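Putative uronate isomerase (Thermotoga maritima, PDB 4NAR) is of unproven function but may act as a lactate racemase, interconverting the D and L forms of lactate. Local coordinates at residues A[42-45]-A[46-50]; A[53-56]-A[57-60]; A[277-281]-A[282-286]; A[285-288]-A[289-292]. One frame throughout, in Å; residues are numbered along the deposited sequence.

Contact 1: residues A[42-45]-A[46-50]; sequences VDFT and HLVAK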
# COMPACT_ATOMS: atom_id res chain seq x y z
N VAL A 42 2.55 5.24 8.30
CA VAL A 42 3.20 6.19 9.19
C VAL A 42 3.88 7.27 8.35
O VAL A 42 4.89 7.02 7.67
CB VAL A 42 4.20 5.48 10.14
CG1 VAL A 42 4.66 6.42 11.28
CG2 VAL A 42 3.55 4.22 10.73
N ASP A 43 3.31 8.48 8.38
CA ASP A 43 3.76 9.57 7.53
C ASP A 43 3.48 10.90 8.23
O ASP A 43 3.16 10.91 9.42
CB ASP A 43 3.06 9.51 6.15
CG ASP A 43 1.51 9.51 6.25
OD1 ASP A 43 0.91 10.24 7.09
OD2 ASP A 43 0.88 8.77 5.45
N PHE A 44 3.57 12.01 7.50
CA PHE A 44 3.31 13.31 8.12
C PHE A 44 1.99 13.98 7.70
O PHE A 44 1.87 15.23 7.70
CB PHE A 44 4.53 14.26 8.01
CG PHE A 44 4.97 14.53 6.59
CD1 PHE A 44 4.59 15.70 5.93
CD2 PHE A 44 5.78 13.63 5.92
CE1 PHE A 44 5.02 15.95 4.62
CE2 PHE A 44 6.20 13.87 4.61
CZ PHE A 44 5.83 15.03 3.96
N THR A 45 1.00 13.15 7.37
CA THR A 45 -0.34 13.64 7.04
C THR A 45 -0.83 14.71 8.01
O THR A 45 -1.33 15.76 7.59
CB THR A 45 -1.39 12.52 7.05
OG1 THR A 45 -1.04 11.51 6.09
CG2 THR A 45 -2.78 13.09 6.76
N HIS A 46 -0.66 14.45 9.30
CA HIS A 46 -1.14 15.34 10.35
C HIS A 46 -0.65 16.79 10.19
O HIS A 46 -1.41 17.72 10.47
CB HIS A 46 -0.82 14.79 11.75
CG HIS A 46 0.65 14.76 12.08
ND1 HIS A 46 1.19 15.53 13.08
CD2 HIS A 46 1.66 14.01 11.57
CE1 HIS A 46 2.50 15.28 13.17
NE2 HIS A 46 2.80 14.37 12.27
N LEU A 47 0.58 16.97 9.72
CA LEU A 47 1.11 18.30 9.43
C LEU A 47 0.43 18.92 8.21
O LEU A 47 0.27 20.13 8.13
CB LEU A 47 2.63 18.27 9.20
CG LEU A 47 3.62 17.92 10.32
CD1 LEU A 47 5.05 17.88 9.77
CD2 LEU A 47 3.54 18.88 11.50
N VAL A 48 0.04 18.08 7.26
CA VAL A 48 -0.58 18.60 6.04
C VAL A 48 -2.06 18.88 6.25
O VAL A 48 -2.55 20.00 5.97
CB VAL A 48 -0.42 17.59 4.88
CG1 VAL A 48 -0.98 18.17 3.56
CG2 VAL A 48 1.03 17.21 4.70
N ALA A 49 -2.78 17.88 6.74
CA ALA A 49 -4.22 17.96 6.93
C ALA A 49 -4.63 19.10 7.87
O ALA A 49 -5.49 19.92 7.53
CB ALA A 49 -4.75 16.65 7.44
N LYS A 50 -4.03 19.14 9.06
CA LYS A 50 -4.42 20.13 10.05
C LYS A 50 -4.18 21.57 9.57
O LYS A 50 -4.97 22.47 9.85
CB LYS A 50 -3.74 19.85 11.40
CG LYS A 50 -2.48 20.67 11.69
CD LYS A 50 -1.72 20.13 12.90
CE LYS A 50 -0.58 21.07 13.30
NZ LYS A 50 0.43 20.36 14.12

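Contact 2: residues A[53-56]-A[57-60]; sequences YRFL and LERG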
# COMPACT_ATOMS: atom_id res chain seq x y z
N TYR A 53 -6.69 22.46 6.70
CA TYR A 53 -7.98 22.77 7.30
C TYR A 53 -7.99 24.16 7.92
O TYR A 53 -8.95 24.90 7.77
CB TYR A 53 -8.33 21.72 8.35
CG TYR A 53 -9.49 22.06 9.27
CD1 TYR A 53 -10.81 22.04 8.81
CD2 TYR A 53 -9.27 22.35 10.62
CE1 TYR A 53 -11.87 22.33 9.67
CE2 TYR A 53 -10.33 22.64 11.48
CZ TYR A 53 -11.62 22.62 11.00
OH TYR A 53 -12.67 22.91 11.85
N ARG A 54 -6.91 24.52 8.61
CA ARG A 54 -6.81 25.80 9.27
C ARG A 54 -6.97 26.96 8.28
O ARG A 54 -7.83 27.83 8.44
CB ARG A 54 -5.48 25.91 10.01
CG ARG A 54 -5.57 26.66 11.32
CD ARG A 54 -5.04 28.08 11.22
NE ARG A 54 -4.55 28.53 12.52
CZ ARG A 54 -3.29 28.39 12.93
NH1 ARG A 54 -2.39 27.83 12.13
NH2 ARG A 54 -2.94 28.82 14.14
N PHE A 55 -6.14 26.94 7.24
CA PHE A 55 -6.19 27.93 6.17
C PHE A 55 -7.52 27.93 5.44
O PHE A 55 -8.00 28.99 5.01
CB PHE A 55 -5.06 27.68 5.18
CG PHE A 55 -3.69 27.85 5.77
CD1 PHE A 55 -3.47 28.80 6.77
CD2 PHE A 55 -2.63 27.06 5.36
CE1 PHE A 55 -2.21 28.97 7.33
CE2 PHE A 55 -1.36 27.23 5.91
CZ PHE A 55 -1.15 28.18 6.90
N LEU A 56 -8.12 26.75 5.28
CA LEU A 56 -9.44 26.67 4.66
C LEU A 56 -10.50 27.36 5.51
O LEU A 56 -11.40 28.00 4.97
CB LEU A 56 -9.83 25.21 4.41
CG LEU A 56 -9.79 24.68 2.98
CD1 LEU A 56 -9.05 25.65 2.05
CD2 LEU A 56 -9.14 23.31 2.97
N LEU A 57 -10.39 27.23 6.84
CA LEU A 57 -11.31 27.93 7.72
C LEU A 57 -11.25 29.45 7.50
O LEU A 57 -12.29 30.10 7.36
CB LEU A 57 -11.00 27.63 9.18
CG LEU A 57 -11.74 26.44 9.80
CD1 LEU A 57 -11.46 26.40 11.30
CD2 LEU A 57 -13.24 26.52 9.52
N GLU A 58 -10.03 29.99 7.44
CA GLU A 58 -9.80 31.43 7.28
C GLU A 58 -10.39 32.01 5.99
O GLU A 58 -10.65 33.21 5.92
CB GLU A 58 -8.30 31.76 7.36
CG GLU A 58 -7.75 31.82 8.78
CD GLU A 58 -6.24 31.60 8.84
OE1 GLU A 58 -5.57 31.71 7.78
OE2 GLU A 58 -5.72 31.30 9.95
N ARG A 59 -10.59 31.17 4.99
CA ARG A 59 -11.20 31.61 3.74
C ARG A 59 -12.66 31.18 3.58
O ARG A 59 -13.19 31.17 2.47
CB ARG A 59 -10.37 31.16 2.54
CG ARG A 59 -9.27 32.15 2.16
CD ARG A 59 -8.48 31.68 0.93
NE ARG A 59 -9.35 31.11 -0.11
CZ ARG A 59 -9.84 31.78 -1.14
NH1 ARG A 59 -9.56 33.07 -1.29
NH2 ARG A 59 -10.63 31.17 -2.03
N GLY A 60 -13.30 30.82 4.69
CA GLY A 60 -14.73 30.58 4.71
C GLY A 60 -15.21 29.17 4.39
O GLY A 60 -16.31 28.99 3.85

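Contact 3: residues A[277-281]-A[282-286]; sequences EEYDE and VWTAG. With SO4 (sulfate ion), chain B.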
# COMPACT_ATOMS: atom_id res chain seq x y z
N GLU A 277 3.50 -1.55 15.41
CA GLU A 277 2.08 -1.61 15.72
C GLU A 277 1.18 -1.32 14.50
O GLU A 277 0.05 -1.82 14.42
CB GLU A 277 1.78 -0.59 16.84
CG GLU A 277 0.50 -0.86 17.67
CD GLU A 277 -0.55 0.27 17.58
OE1 GLU A 277 -1.64 0.02 17.01
OE2 GLU A 277 -0.29 1.38 18.10
N GLU A 278 1.68 -0.52 13.56
CA GLU A 278 0.90 -0.07 12.41
C GLU A 278 0.50 -1.23 11.47
O GLU A 278 -0.53 -1.15 10.78
CB GLU A 278 1.65 1.01 11.61
CG GLU A 278 2.90 0.50 10.91
CD GLU A 278 4.17 0.72 11.74
OE1 GLU A 278 4.06 0.94 12.98
OE2 GLU A 278 5.27 0.67 11.15
N TYR A 279 1.31 -2.28 11.44
CA TYR A 279 0.96 -3.45 10.65
C TYR A 279 0.16 -4.44 11.51
O TYR A 279 0.69 -5.09 12.40
CB TYR A 279 2.19 -4.08 10.00
CG TYR A 279 2.89 -3.16 9.02
CD1 TYR A 279 2.17 -2.27 8.23
CD2 TYR A 279 4.28 -3.17 8.90
CE1 TYR A 279 2.81 -1.42 7.33
CE2 TYR A 279 4.93 -2.33 8.00
CZ TYR A 279 4.19 -1.45 7.22
OH TYR A 279 4.83 -0.61 6.33
N ASP A 280 -1.12 -4.53 11.20
CA ASP A 280 -2.14 -5.08 12.08
C ASP A 280 -2.28 -6.60 11.94
O ASP A 280 -2.86 -7.29 12.80
CB ASP A 280 -3.47 -4.42 11.69
CG ASP A 280 -4.17 -3.83 12.87
OD1 ASP A 280 -3.57 -3.87 13.96
OD2 ASP A 280 -5.30 -3.31 12.72
N GLU A 281 -1.79 -7.11 10.82
CA GLU A 281 -2.14 -8.44 10.38
C GLU A 281 -1.14 -8.81 9.32
O GLU A 281 -0.38 -7.95 8.84
CB GLU A 281 -3.55 -8.44 9.79
CG GLU A 281 -3.65 -7.55 8.56
CD GLU A 281 -5.04 -6.96 8.34
OE1 GLU A 281 -5.93 -7.15 9.20
OE2 GLU A 281 -5.23 -6.28 7.30
N VAL A 282 -1.13 -10.09 8.93
CA VAL A 282 -0.14 -10.59 7.98
C VAL A 282 -0.20 -9.85 6.63
O VAL A 282 0.84 -9.59 6.00
CB VAL A 282 -0.28 -12.11 7.78
CG1 VAL A 282 0.78 -12.62 6.82
CG2 VAL A 282 -0.15 -12.82 9.15
N TRP A 283 -1.42 -9.49 6.22
CA TRP A 283 -1.64 -8.73 4.99
C TRP A 283 -0.67 -7.56 4.87
O TRP A 283 -0.10 -7.35 3.80
CB TRP A 283 -3.07 -8.20 4.93
CG TRP A 283 -3.52 -7.80 3.54
CD1 TRP A 283 -3.66 -6.52 3.04
CD2 TRP A 283 -3.93 -8.68 2.48
NE1 TRP A 283 -4.13 -6.57 1.74
CE2 TRP A 283 -4.30 -7.88 1.38
CE3 TRP A 283 -4.03 -10.08 2.38
CZ2 TRP A 283 -4.76 -8.44 0.16
CZ3 TRP A 283 -4.48 -10.63 1.18
CH2 TRP A 283 -4.83 -9.81 0.09
N THR A 284 -0.46 -6.80 5.94
CA THR A 284 0.53 -5.73 5.88
C THR A 284 1.91 -6.14 6.40
O THR A 284 2.93 -5.66 5.88
CB THR A 284 0.07 -4.47 6.61
OG1 THR A 284 -0.39 -4.82 7.92
CG2 THR A 284 -1.03 -3.79 5.82
N ALA A 285 1.96 -7.03 7.39
CA ALA A 285 3.26 -7.42 7.94
C ALA A 285 4.09 -8.20 6.90
O ALA A 285 5.32 -8.30 7.03
CB ALA A 285 3.11 -8.21 9.21
N GLY A 286 3.40 -8.71 5.88
CA GLY A 286 4.06 -9.37 4.75
C GLY A 286 5.08 -8.49 4.03
O GLY A 286 5.97 -9.02 3.34
S SO4 B . -5.08 -3.88 -0.83
O1 SO4 B . -4.71 -3.45 -2.19
O2 SO4 B . -5.77 -2.78 -0.15
O3 SO4 B . -5.94 -5.07 -0.91
O4 SO4 B . -3.85 -4.23 -0.08

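Contact 4: residues A[285-288]-A[289-292]; sequences AGKG and SYKL. With SO4 (sulfate ion), chain C.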
# COMPACT_ATOMS: atom_id res chain seq x y z
N ALA A 285 1.96 -7.03 7.39
CA ALA A 285 3.26 -7.42 7.94
C ALA A 285 4.09 -8.20 6.90
O ALA A 285 5.32 -8.30 7.03
CB ALA A 285 3.11 -8.21 9.21
N GLY A 286 3.40 -8.71 5.88
CA GLY A 286 4.06 -9.37 4.75
C GLY A 286 5.08 -8.49 4.03
O GLY A 286 5.97 -9.02 3.34
N LYS A 287 4.96 -7.17 4.18
CA LYS A 287 6.00 -6.22 3.71
C LYS A 287 7.42 -6.61 4.15
O LYS A 287 8.40 -6.33 3.45
CB LYS A 287 5.69 -4.80 4.19
CG LYS A 287 4.92 -3.95 3.19
CD LYS A 287 3.99 -2.96 3.91
CE LYS A 287 3.36 -1.99 2.92
NZ LYS A 287 2.68 -2.70 1.79
N GLY A 288 7.51 -7.28 5.30
CA GLY A 288 8.77 -7.81 5.78
C GLY A 288 9.40 -8.79 4.81
O GLY A 288 10.63 -8.77 4.62
N SER A 289 8.59 -9.64 4.18
CA SER A 289 9.11 -10.52 3.14
C SER A 289 9.39 -9.78 1.81
O SER A 289 10.49 -9.92 1.23
CB SER A 289 8.18 -11.71 2.92
OG SER A 289 8.52 -12.42 1.74
N TYR A 290 8.42 -8.98 1.34
CA TYR A 290 8.55 -8.33 0.03
C TYR A 290 9.83 -7.49 -0.09
O TYR A 290 10.47 -7.47 -1.15
CB TYR A 290 7.37 -7.40 -0.29
CG TYR A 290 6.01 -7.92 0.09
CD1 TYR A 290 5.66 -9.26 -0.08
CD2 TYR A 290 5.05 -7.06 0.61
CE1 TYR A 290 4.41 -9.72 0.27
CE2 TYR A 290 3.79 -7.51 0.97
CZ TYR A 290 3.47 -8.84 0.80
OH TYR A 290 2.22 -9.29 1.16
N LYS A 291 10.19 -6.78 0.98
CA LYS A 291 11.32 -5.86 0.92
C LYS A 291 12.67 -6.57 0.83
O LYS A 291 13.70 -5.92 0.60
CB LYS A 291 11.33 -4.87 2.09
CG LYS A 291 10.12 -3.95 2.13
CD LYS A 291 9.95 -3.20 0.82
CE LYS A 291 9.50 -1.77 1.06
NZ LYS A 291 8.11 -1.61 1.61
N LEU A 292 12.66 -7.89 0.98
CA LEU A 292 13.89 -8.67 0.94
C LEU A 292 13.99 -9.59 -0.28
O LEU A 292 14.83 -10.50 -0.31
CB LEU A 292 14.03 -9.47 2.24
CG LEU A 292 14.12 -8.60 3.52
CD1 LEU A 292 14.05 -9.43 4.81
CD2 LEU A 292 15.39 -7.71 3.49
S SO4 C . -0.06 -0.12 1.20
O1 SO4 C . 0.19 0.94 0.21
O2 SO4 C . -1.28 0.19 1.96
O3 SO4 C . -0.23 -1.45 0.58
O4 SO4 C . 1.10 -0.15 2.11

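Contact 1: residues A[42-45]-A[46-50]
The first turn of helix 45-58 starts at F44, the N-cap residue, and shows how a helix entrance is built from an acceptor side chain and the first carbonyls that accept amides of the turn. T45 O receives the amide of A49 at 2.7 Å, nearly straight at 170°, while F44 O takes L47 N at 3.0 Å. V48 N adds only weak bonds to these same two oxygens. Just ahead of the turn D43 makes an Asx turn: its OD1 accepts T45 N at 2.9 Å and T45 OG1 at 2.5 Å, both from one face of the carboxylate. With chi1 at -60°, the T45 hydroxyl lies beside its own amide, which brings the two donors to a single oxygen and sets CG2 4.1 Å from A49 CB. D43 OD2 is bound by T37 OG1. This helix follows strand 31-36 of the mixed sheet, and its apolar side begins with F44, whose CB meets L47 CD1 and whose CD1 meets V48 CG2, each pair at 4.1 Å. M223 and Y225 of strand 217-227 and I15 of helix 12-24 also pack on the F44 side chain.

Contact 2: residues A[53-56]-A[57-60]
A last-turn contact, i to i+4 in spacing, joins Y53-L56 to L57-G60 at the C-terminal end of helix 45-58, the crossover helix of the beta-alpha-beta unit between strands 31-36 and 63-68. A Schellman motif finishes the helix: G60 N bonds to L57 O and L61 N returns to L56 O. The turn before it is regular, with L57 N on Y53 O at 2.9 Å and E58 N on R54 O at 3.2 Å. Among the side chains, Y53 and L57 make a CH-pi contact. L57 CG sits over one face of the Y53 ring, 4.3 Å from its centroid, and its CD1 reaches on to Y53 CZ at 3.8 Å. The CG of Y53 stands anti to the backbone N (chi1 167°), which presents that face to the residue one turn on, while the hydroxyl bonds with E91 and the ring meets F64 edge-to-face. On the exposed side E58 divides its carboxylate. OE2 faces R54 NE in a long salt bridge of 4.0 Å that rests on charge alone, since the oxygen is well out of the guanidinium plane, and OE1 comes to the edge of the F55 ring. At G60 phi is positive, 88°, and a side chain there would press its CB against the carbonyl oxygen of R59.

Contact 3: residues A[277-281]-A[282-286]
Helix 282-285 begins at this contact, with E281 as its N-cap residue and the loop after strand 268-274 folded back on the first turn. Hydrogen bonding centres on one carbonyl. E281 O accepts A285 N at 2.9 Å and also the hydroxyl of T284 through OG1 at 3.3 Å; T284 N adds a weak bond. The threonine OG1 lies between its backbone N and carbonyl carbon (chi1 50°), where it reaches back over the turn and can also take a weak bond from D280 N.

Contacts with the Y279 ring come next. T284 O stands 4.0 Å above the centre of the ring, E278 CG lies against the opposite face, toward the rim, and T284 CB approaches Y279 CD1 to 3.4 Å. With an alanine here, T284 CB and O would probably lose the ring against them, and a gap is likely to open between E278 CG and the turn. In a second packing contact the aliphatic part of E281 runs alongside W283, CG to CB 3.7 Å, with carboxylate and indole nearly perpendicular.

The acids find their ionic partners outside: E281 OE1 pairs with R313, and D280 OD2 with R74 and R313.

The indole stacks on H352 and reaches a sulfate, probably from the crystallisation liquor, that T72, H180 and N348 also bind; W283 NE1 donates to its O4 at 3.0 Å and 156°.

Contact 4: residues A[285-288]-A[289-292]
Y290 curls its ring back over the preceding turn, onto the backbone of G286 and K287. Its CG, anti to the carbonyl carbon with chi1 at -41°, starts this course. CB passes 4.0 Å from K287 O, and CG then comes within 3.4 Å of G286 O. From there the whole ring lies over that oxygen, which stands 3.2 Å from its plane, over the centre; on one side CD2 also touches K287 CA at 3.3 Å and CE2 lies 3.4 Å from K287 N. OH ends 4.0 Å from G286 CA. G286 O also accepts Y290 N, at 3.2 Å and 164°, so the ring roofs the very oxygen that holds its own amide. A serine here would probably leave the G286 carbonyl and K287 CA without the ring over them. K287 carries its ammonium away to E155 and, by weak bonds, to a sulfate that R41, H154 and K164 also bind. Helix 287-290, with the residues just after it, thus packs on two elements: Y290 meets H352, N355 and V356 of helix 347-357, while on the parallel sheet S289 and L292 rest on I304 of strand 302-308 and L292 also on A271 of strand 268-274.

In the fold
From the N terminus, contact 1 opens helix 45-58 and contact 2 ends it, their centres about 17 Å apart; each spans only a turn, so neither closes a long loop. The chain then runs on for more than two hundred residues before contact 3, where the loop after strand 268-274 enters helix 282-285. Contact 4 follows directly, sharing A285 and G286 with contact 3, and Y279 OH meets K287 CD at 3.5 Å. Nothing crosses: contacts 1, 2 and 3 are in series, and 4 begins where 3 ends. V42 CG2 touches E278 CD at 3.7 Å, linking the mixed-sheet part to the parallel-sheet part, whereas contact 2 lies about 36 Å from contact 3, centre to centre.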